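Local coordinates for hypothetical protein PA1234 (Pseudomonas aeruginosa, PDB 1Z6N) that is of unknown function but belongs to the thioredoxin family and probably binds a metal ion, with a redox role conceivable though unproven, at residues 71-74 / 75-78; 128-131 / 132-136; 153-156 / 157-161; 34-38 / 39-43. All coordinates share one frame; numbering follows the deposited sequence.

Interaction 1: 71-74 / 75-78; sequences INLA and ALDF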
# COMPACT_ATOMS: atom_id res chain seq x y z
N ILE A 71 3.45 -1.61 -8.19
CA ILE A 71 2.02 -1.56 -8.54
C ILE A 71 1.20 -1.02 -7.39
O ILE A 71 0.54 0.00 -7.51
CB ILE A 71 1.52 -2.95 -8.94
CG1 ILE A 71 2.20 -3.40 -10.24
CG2 ILE A 71 -0.01 -2.96 -9.11
CD1 ILE A 71 2.13 -4.90 -10.52
N ASN A 72 1.20 -1.73 -6.25
CA ASN A 72 0.22 -1.38 -5.24
C ASN A 72 0.56 -0.12 -4.48
O ASN A 72 -0.34 0.58 -4.02
CB ASN A 72 -0.01 -2.55 -4.30
CG ASN A 72 -0.54 -3.76 -5.03
OD1 ASN A 72 -1.63 -3.72 -5.60
ND2 ASN A 72 0.26 -4.82 -5.06
N LEU A 73 1.85 0.18 -4.35
CA LEU A 73 2.21 1.42 -3.67
C LEU A 73 1.99 2.64 -4.55
O LEU A 73 1.64 3.70 -4.03
CB LEU A 73 3.62 1.35 -3.09
CG LEU A 73 3.81 0.22 -2.07
CD1 LEU A 73 5.24 0.26 -1.51
CD2 LEU A 73 2.78 0.31 -0.95
N ALA A 74 2.14 2.50 -5.88
CA ALA A 74 1.72 3.60 -6.76
C ALA A 74 0.23 3.92 -6.53
O ALA A 74 -0.17 5.09 -6.49
CB ALA A 74 1.98 3.26 -8.23
N ALA A 75 -0.58 2.88 -6.38
CA ALA A 75 -2.03 3.07 -6.17
C ALA A 75 -2.31 3.72 -4.81
O ALA A 75 -3.11 4.66 -4.72
CB ALA A 75 -2.78 1.74 -6.31
N LEU A 76 -1.67 3.21 -3.76
CA LEU A 76 -1.90 3.74 -2.42
C LEU A 76 -1.37 5.17 -2.27
O LEU A 76 -1.97 5.99 -1.59
CB LEU A 76 -1.37 2.79 -1.33
CG LEU A 76 -2.10 1.43 -1.26
CD1 LEU A 76 -1.45 0.56 -0.20
CD2 LEU A 76 -3.60 1.61 -0.98
N ASP A 77 -0.27 5.47 -2.95
CA ASP A 77 0.21 6.85 -2.98
C ASP A 77 -0.78 7.78 -3.69
O ASP A 77 -1.01 8.92 -3.24
CB ASP A 77 1.58 6.93 -3.65
CG ASP A 77 2.02 8.37 -3.86
OD1 ASP A 77 2.36 9.02 -2.85
OD2 ASP A 77 2.01 8.83 -5.02
N PHE A 78 -1.38 7.30 -4.77
CA PHE A 78 -2.41 8.09 -5.45
C PHE A 78 -3.54 8.41 -4.48
O PHE A 78 -3.99 9.55 -4.40
CB PHE A 78 -2.89 7.35 -6.69
CG PHE A 78 -3.91 8.10 -7.50
CD1 PHE A 78 -3.61 9.34 -8.06
CD2 PHE A 78 -5.15 7.53 -7.75
CE1 PHE A 78 -4.58 10.02 -8.83
CE2 PHE A 78 -6.11 8.20 -8.52
CZ PHE A 78 -5.81 9.44 -9.06
O HOH W 1 1.18 7.38 -7.18
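The carboxylate of D77 turns back toward A74 through a water, which gives a hydrogen to D77 OD2 (2.7 Å) and another to A74 O (2.7 Å). R81 pairs with the same carboxylate oxygen through its NE in a salt bridge, so OD2 is gripped twice. A second flat group, the ring of F78, leads away from its own helix to meet L36, E37 and L41, a direction set by CG standing anti to the backbone N (chi1 -177°); its backbone end stays close, with F78 N bonded to A74 O (3.1 Å). The amide of N72, a third, is hydrogen-bonded through ND2 to Y145 OH and packs against A154 and P131. The helical backbone itself brings D77 CB to 3.3 Å from L73 O. These turns belong to helix 67-82, the crossover helix between parallel strands 56-61 and 86-91 in the beta-alpha-beta unit of the thioredoxin-like fold. On another side of the helix the isobutyl groups of L73 and L76 graze each other, L73 CD2 lying 4.3 Å from L76 CD1. L76 CG also sits close over its i-4 carbonyl, 3.4 Å from N72 O, which already accepts L76 N at 3.0 Å.

Interaction 2: 128-131 / 132-136; sequences VERP and QAVLD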
# COMPACT_ATOMS: atom_id res chain seq x y z
N VAL A 128 -1.74 -7.53 2.03
CA VAL A 128 -0.53 -8.35 1.91
C VAL A 128 -0.29 -8.74 0.46
O VAL A 128 -1.05 -9.56 -0.11
CB VAL A 128 -0.57 -9.64 2.78
CG1 VAL A 128 0.78 -10.34 2.72
CG2 VAL A 128 -0.96 -9.33 4.24
N GLU A 129 0.75 -8.15 -0.13
CA GLU A 129 1.26 -8.48 -1.46
C GLU A 129 0.41 -8.03 -2.65
O GLU A 129 0.89 -7.27 -3.50
CB GLU A 129 1.63 -9.96 -1.57
CG GLU A 129 2.61 -10.26 -2.71
CD GLU A 129 3.16 -11.68 -2.69
OE1 GLU A 129 2.38 -12.61 -2.43
OE2 GLU A 129 4.37 -11.86 -2.93
N ARG A 130 -0.84 -8.51 -2.72
CA ARG A 130 -1.71 -8.25 -3.86
C ARG A 130 -3.14 -8.06 -3.39
O ARG A 130 -3.50 -8.58 -2.33
CB ARG A 130 -1.65 -9.43 -4.84
CG ARG A 130 -0.30 -9.54 -5.47
CD ARG A 130 -0.16 -10.78 -6.32
NE ARG A 130 1.24 -10.92 -6.68
CZ ARG A 130 1.93 -12.05 -6.71
NH1 ARG A 130 1.35 -13.22 -6.43
NH2 ARG A 130 3.23 -12.02 -7.02
N PRO A 131 -3.96 -7.30 -4.16
CA PRO A 131 -5.37 -7.15 -3.78
C PRO A 131 -6.12 -8.47 -3.75
O PRO A 131 -5.77 -9.42 -4.46
CB PRO A 131 -5.95 -6.20 -4.84
CG PRO A 131 -4.75 -5.54 -5.48
CD PRO A 131 -3.62 -6.53 -5.37
N GLN A 132 -7.18 -8.51 -2.94
CA GLN A 132 -8.00 -9.72 -2.79
C GLN A 132 -8.52 -10.23 -4.14
O GLN A 132 -8.63 -11.45 -4.36
CB GLN A 132 -9.16 -9.47 -1.82
CG GLN A 132 -9.89 -10.76 -1.38
CD GLN A 132 -8.94 -11.72 -0.70
OE1 GLN A 132 -8.30 -11.37 0.30
NE2 GLN A 132 -8.83 -12.94 -1.23
N ALA A 133 -8.88 -9.32 -5.04
CA ALA A 133 -9.44 -9.73 -6.34
C ALA A 133 -8.39 -10.45 -7.18
O ALA A 133 -8.72 -11.32 -7.99
CB ALA A 133 -10.02 -8.53 -7.12
N VAL A 134 -7.12 -10.09 -6.96
CA VAL A 134 -6.00 -10.74 -7.65
C VAL A 134 -5.70 -12.10 -7.02
O VAL A 134 -5.55 -13.09 -7.73
CB VAL A 134 -4.75 -9.84 -7.70
CG1 VAL A 134 -3.62 -10.57 -8.40
CG2 VAL A 134 -5.09 -8.56 -8.44
N LEU A 135 -5.65 -12.15 -5.69
CA LEU A 135 -5.56 -13.43 -4.99
C LEU A 135 -6.66 -14.37 -5.46
O LEU A 135 -6.40 -15.54 -5.77
CB LEU A 135 -5.63 -13.25 -3.46
CG LEU A 135 -4.57 -12.31 -2.87
CD1 LEU A 135 -4.71 -12.22 -1.36
CD2 LEU A 135 -3.16 -12.75 -3.27
N ASP A 136 -7.89 -13.86 -5.51
CA ASP A 136 -9.05 -14.65 -5.94
C ASP A 136 -8.94 -15.14 -7.39
O ASP A 136 -9.29 -16.28 -7.69
CB ASP A 136 -10.35 -13.84 -5.79
CG ASP A 136 -10.77 -13.65 -4.34
OD1 ASP A 136 -10.05 -14.12 -3.43
OD2 ASP A 136 -11.86 -13.07 -4.12
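P131 and V134 lie side by side and point the same way, P131 CD meeting V134 CG2 at 4.0 Å, at the N-cap of helix 132-137, where the chain leaves edge strand 123-128 of the thioredoxin-like sheet. V134 has CG1 anti to its own nitrogen (chi1 179°) and CG2 beside it; the two methyls therefore divide their work. CG2 takes the proline ring, whereas CG1 faces the arginine chain that passes at about a right angle, with R130 CD 4.0 Å from V134 CG1. That chain runs extended from CG to NE, and its polar end leads away from helix 132-137 to a salt bridge, NE to D68 OD1 of helix 67-82; E129 CD stands over one face of the guanidinium. Lower down, L135 CD2 touches the stem at R130 CB (4.0 Å). L135 CG, placed beside the backbone nitrogen, leans over the carbonyl that opens the helix, 3.5 Å from P131 O. This oxygen receives L135 N in a nearly straight bond of 3.0 Å, with a second, weak bond from V134 N. A proline side chain has no hydrogen-bonding group with which to cap the first turn, and D157 of helix 151-164 supplies an acceptor for Q132 N instead. On the exposed side of the turn, Q132 bends at chi2 (60°) and hands NE2 to D136 OD1 at 2.8 Å, the acceptor lying in the amide plane of Q132 while the amide nitrogen comes in from above the carboxylate plane.

Interaction 3: 153-156 / 157-161; sequences HAIG and DVLAI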
# COMPACT_ATOMS: atom_id res chain seq x y z
N HIS A 153 -8.25 -1.58 -7.01
CA HIS A 153 -8.57 -2.61 -6.01
C HIS A 153 -7.66 -2.54 -4.78
O HIS A 153 -8.11 -2.88 -3.67
CB HIS A 153 -8.50 -4.01 -6.61
CG HIS A 153 -9.41 -4.21 -7.79
ND1 HIS A 153 -9.18 -3.62 -9.01
CD2 HIS A 153 -10.53 -4.96 -7.94
CE1 HIS A 153 -10.12 -3.97 -9.86
NE2 HIS A 153 -10.96 -4.79 -9.23
N ALA A 154 -6.41 -2.12 -4.96
CA ALA A 154 -5.52 -1.96 -3.82
C ALA A 154 -6.09 -0.87 -2.90
O ALA A 154 -6.12 -1.04 -1.67
CB ALA A 154 -4.10 -1.58 -4.29
N ILE A 155 -6.58 0.21 -3.51
CA ILE A 155 -7.20 1.30 -2.76
C ILE A 155 -8.47 0.82 -2.07
O ILE A 155 -8.67 1.09 -0.88
CB ILE A 155 -7.52 2.51 -3.67
CG1 ILE A 155 -6.22 3.06 -4.29
CG2 ILE A 155 -8.25 3.59 -2.89
CD1 ILE A 155 -6.46 4.10 -5.41
N GLY A 156 -9.33 0.11 -2.81
CA GLY A 156 -10.59 -0.43 -2.27
C GLY A 156 -10.36 -1.35 -1.08
O GLY A 156 -11.08 -1.28 -0.09
N ASP A 157 -9.35 -2.22 -1.18
CA ASP A 157 -9.06 -3.14 -0.08
C ASP A 157 -8.70 -2.37 1.20
O ASP A 157 -9.15 -2.71 2.30
CB ASP A 157 -7.92 -4.10 -0.42
CG ASP A 157 -8.31 -5.21 -1.39
OD1 ASP A 157 -9.43 -5.20 -1.96
OD2 ASP A 157 -7.44 -6.09 -1.58
N VAL A 158 -7.83 -1.37 1.06
CA VAL A 158 -7.41 -0.58 2.23
C VAL A 158 -8.59 0.22 2.78
O VAL A 158 -8.78 0.29 4.00
CB VAL A 158 -6.21 0.33 1.89
CG1 VAL A 158 -5.99 1.37 2.97
CG2 VAL A 158 -4.97 -0.54 1.70
N LEU A 159 -9.41 0.79 1.89
CA LEU A 159 -10.59 1.52 2.36
C LEU A 159 -11.55 0.61 3.12
O LEU A 159 -12.14 1.05 4.11
CB LEU A 159 -11.34 2.23 1.22
CG LEU A 159 -10.59 3.41 0.58
CD1 LEU A 159 -11.48 4.20 -0.37
CD2 LEU A 159 -9.94 4.36 1.62
N ALA A 160 -11.70 -0.64 2.68
CA ALA A 160 -12.59 -1.59 3.39
C ALA A 160 -12.14 -1.80 4.83
O ALA A 160 -12.97 -1.91 5.74
CB ALA A 160 -12.67 -2.93 2.66
N ILE A 161 -10.83 -1.86 5.05
CA ILE A 161 -10.30 -1.98 6.41
C ILE A 161 -10.70 -0.77 7.24
O ILE A 161 -11.23 -0.93 8.35
CB ILE A 161 -8.77 -2.16 6.42
CG1 ILE A 161 -8.41 -3.53 5.86
CG2 ILE A 161 -8.21 -1.98 7.85
CD1 ILE A 161 -6.97 -3.61 5.35
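I155 and L159 form the close-packed side of this helical turn: their side chains run next to each other in the same direction, and I155 CG2 comes within 4.1 Å of L159 CD1. The torsions arrange this, since CG2 of I155 is the branch anti to its nitrogen while L159 CG lies beside the nitrogen (chi1 -68°), which brings L159 CG to 3.3 Å from I155 O. The same carbonyl accepts L159 N at 2.9 Å, nearly along the C=O axis. Both residues are buried, I155 against L41 and A79, L159 against L45 and L49. Helix 151-164 is the C-terminal helix of the alpha-beta-alpha sandwich; it lies against helix 67-82 through A154 and V158 and reaches strand 123-128 through A154, D157 and I161. The opposite character appears at G156 and A160, on the more open side, where G156 brings no side chain and the join is chiefly the backbone bond from A160 N to G156 O (2.9 Å). D157 is intermediate. Its OD1 lies 3.2 Å from H153 O, two acceptors facing each other, although D157 N itself bonds to H153 O at 2.9 Å. The N-H that helix 132-137 offers to OD2 would tend to stabilise the carboxylate in its charged form.

Interaction 4: 34-38 / 39-43; sequences QKLES and NGLPS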
# COMPACT_ATOMS: atom_id res chain seq x y z
N GLN A 34 0.57 6.98 -13.85
CA GLN A 34 -0.08 7.63 -15.00
C GLN A 34 -1.32 6.87 -15.47
O GLN A 34 -2.30 7.49 -15.90
CB GLN A 34 0.92 7.82 -16.15
CG GLN A 34 0.40 8.66 -17.30
CD GLN A 34 1.46 8.83 -18.36
OE1 GLN A 34 1.16 8.90 -19.55
NE2 GLN A 34 2.72 8.89 -17.92
N LYS A 35 -1.29 5.54 -15.40
CA LYS A 35 -2.44 4.71 -15.80
C LYS A 35 -3.65 5.00 -14.93
O LYS A 35 -4.76 5.23 -15.42
CB LYS A 35 -2.11 3.21 -15.78
CG LYS A 35 -3.34 2.31 -16.06
CD LYS A 35 -2.93 0.87 -16.27
CE LYS A 35 -4.12 -0.02 -16.60
NZ LYS A 35 -3.63 -1.24 -17.29
N LEU A 36 -3.41 4.99 -13.62
CA LEU A 36 -4.46 5.30 -12.66
C LEU A 36 -4.94 6.73 -12.84
O LEU A 36 -6.14 6.99 -12.85
CB LEU A 36 -3.92 5.06 -11.24
CG LEU A 36 -4.89 4.71 -10.12
CD1 LEU A 36 -5.93 3.69 -10.54
CD2 LEU A 36 -4.06 4.21 -8.95
N GLU A 37 -4.00 7.66 -13.06
CA GLU A 37 -4.31 9.08 -13.25
C GLU A 37 -5.08 9.40 -14.54
O GLU A 37 -5.90 10.33 -14.55
CB GLU A 37 -3.04 9.93 -13.16
CG GLU A 37 -2.53 10.04 -11.72
CD GLU A 37 -1.23 10.80 -11.58
OE1 GLU A 37 -0.66 11.26 -12.59
OE2 GLU A 37 -0.78 10.93 -10.42
N SER A 38 -4.82 8.65 -15.61
CA SER A 38 -5.54 8.88 -16.88
C SER A 38 -6.86 8.11 -16.95
O SER A 38 -7.85 8.62 -17.47
CB SER A 38 -4.66 8.53 -18.08
OG SER A 38 -4.26 7.17 -18.04
N ASN A 39 -6.87 6.87 -16.45
CA ASN A 39 -8.11 6.07 -16.43
C ASN A 39 -9.09 6.55 -15.36
O ASN A 39 -10.31 6.44 -15.53
CB ASN A 39 -7.80 4.57 -16.27
CG ASN A 39 -7.10 3.97 -17.49
OD1 ASN A 39 -7.06 4.58 -18.56
ND2 ASN A 39 -6.55 2.77 -17.33
N GLY A 40 -8.56 7.07 -14.25
CA GLY A 40 -9.36 7.59 -13.14
C GLY A 40 -9.93 6.49 -12.27
O GLY A 40 -9.83 5.30 -12.60
N LEU A 41 -10.53 6.87 -11.14
CA LEU A 41 -11.18 5.92 -10.24
C LEU A 41 -12.69 5.84 -10.48
O LEU A 41 -13.31 6.85 -10.83
CB LEU A 41 -10.93 6.29 -8.77
CG LEU A 41 -9.50 6.31 -8.22
CD1 LEU A 41 -9.52 6.70 -6.75
CD2 LEU A 41 -8.78 4.97 -8.43
N PRO A 42 -13.29 4.65 -10.27
CA PRO A 42 -14.76 4.57 -10.34
C PRO A 42 -15.39 5.48 -9.29
O PRO A 42 -14.86 5.61 -8.18
CB PRO A 42 -15.05 3.10 -10.01
CG PRO A 42 -13.79 2.38 -10.33
CD PRO A 42 -12.68 3.34 -9.99
N SER A 43 -16.52 6.10 -9.64
CA SER A 43 -17.15 7.12 -8.80
C SER A 43 -17.45 6.66 -7.38
O SER A 43 -17.40 7.45 -6.44
CB SER A 43 -18.43 7.62 -9.46
OG SER A 43 -19.30 6.53 -9.71
O HOH W 2 -4.99 4.64 -19.81
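G40 and N39 give their backbone N-H groups to the last turn of helix 23-39: G40 N reaches L36 O at 2.8 Å, and N39 N reaches K35 O at 2.9 Å. The first of these is the more bent, with an N-H...O angle of 140°. One residue earlier, the hydroxyl of S38 adds a bond, OG donating to Q34 O at 2.9 Å; the backbone N of S38 uses the same oxygen from the opposite face of its plane. This doubled grip depends on S38 OG standing between the backbone N and the carbonyl carbon (chi1 60°), a rotation that folds the hydroxyl back over the turn. At G40 the backbone leaves helical geometry with a positive phi (77°), the familiar glycine ending of a helix, and the chain continues through L41 to P42, the N-cap of helix 43-50. Outward from the bonds, K35 and N39 cross obliquely: the amide nitrogen N39 ND2 lies over the extended lysine chain, 3.5 Å from K35 CG, while N39 CB rests 3.2 Å from K35 O. The lysine ammonium goes on to D149, its salt-bridge partner, and E37 OE2 pairs with R81 of helix 67-82. Facing inward, L36 and L41 close the apolar side, L36 CD1 meeting L41 CD2 at 3.8 Å. L41 bends its end back toward the helix it has just left and also touches I155 and L49, while L36 packs on L151 of helix 151-164.

Interaction 1 is the most buried, its centre about 6 Å from the centre of the chain, against about 17 Å for that of interaction 4 at a helix end; interactions 2 and 3 fall between. Interactions 1 and 3 are both mid-helix, dominated by i to i+4 backbone bonds, and their helices pack together, L76 against V158. Interactions 2 and 4 mark opposite helix ends, a start built on proline and an ending built on glycine, and do not touch. Helix 67-82 meets all three others: N72 packs against 128-131, and F78 against 34-38 and L41. Alanines and leucines prevail in buried interaction 1, whereas the surface turn of interaction 4 carries serine, asparagine and charged side chains.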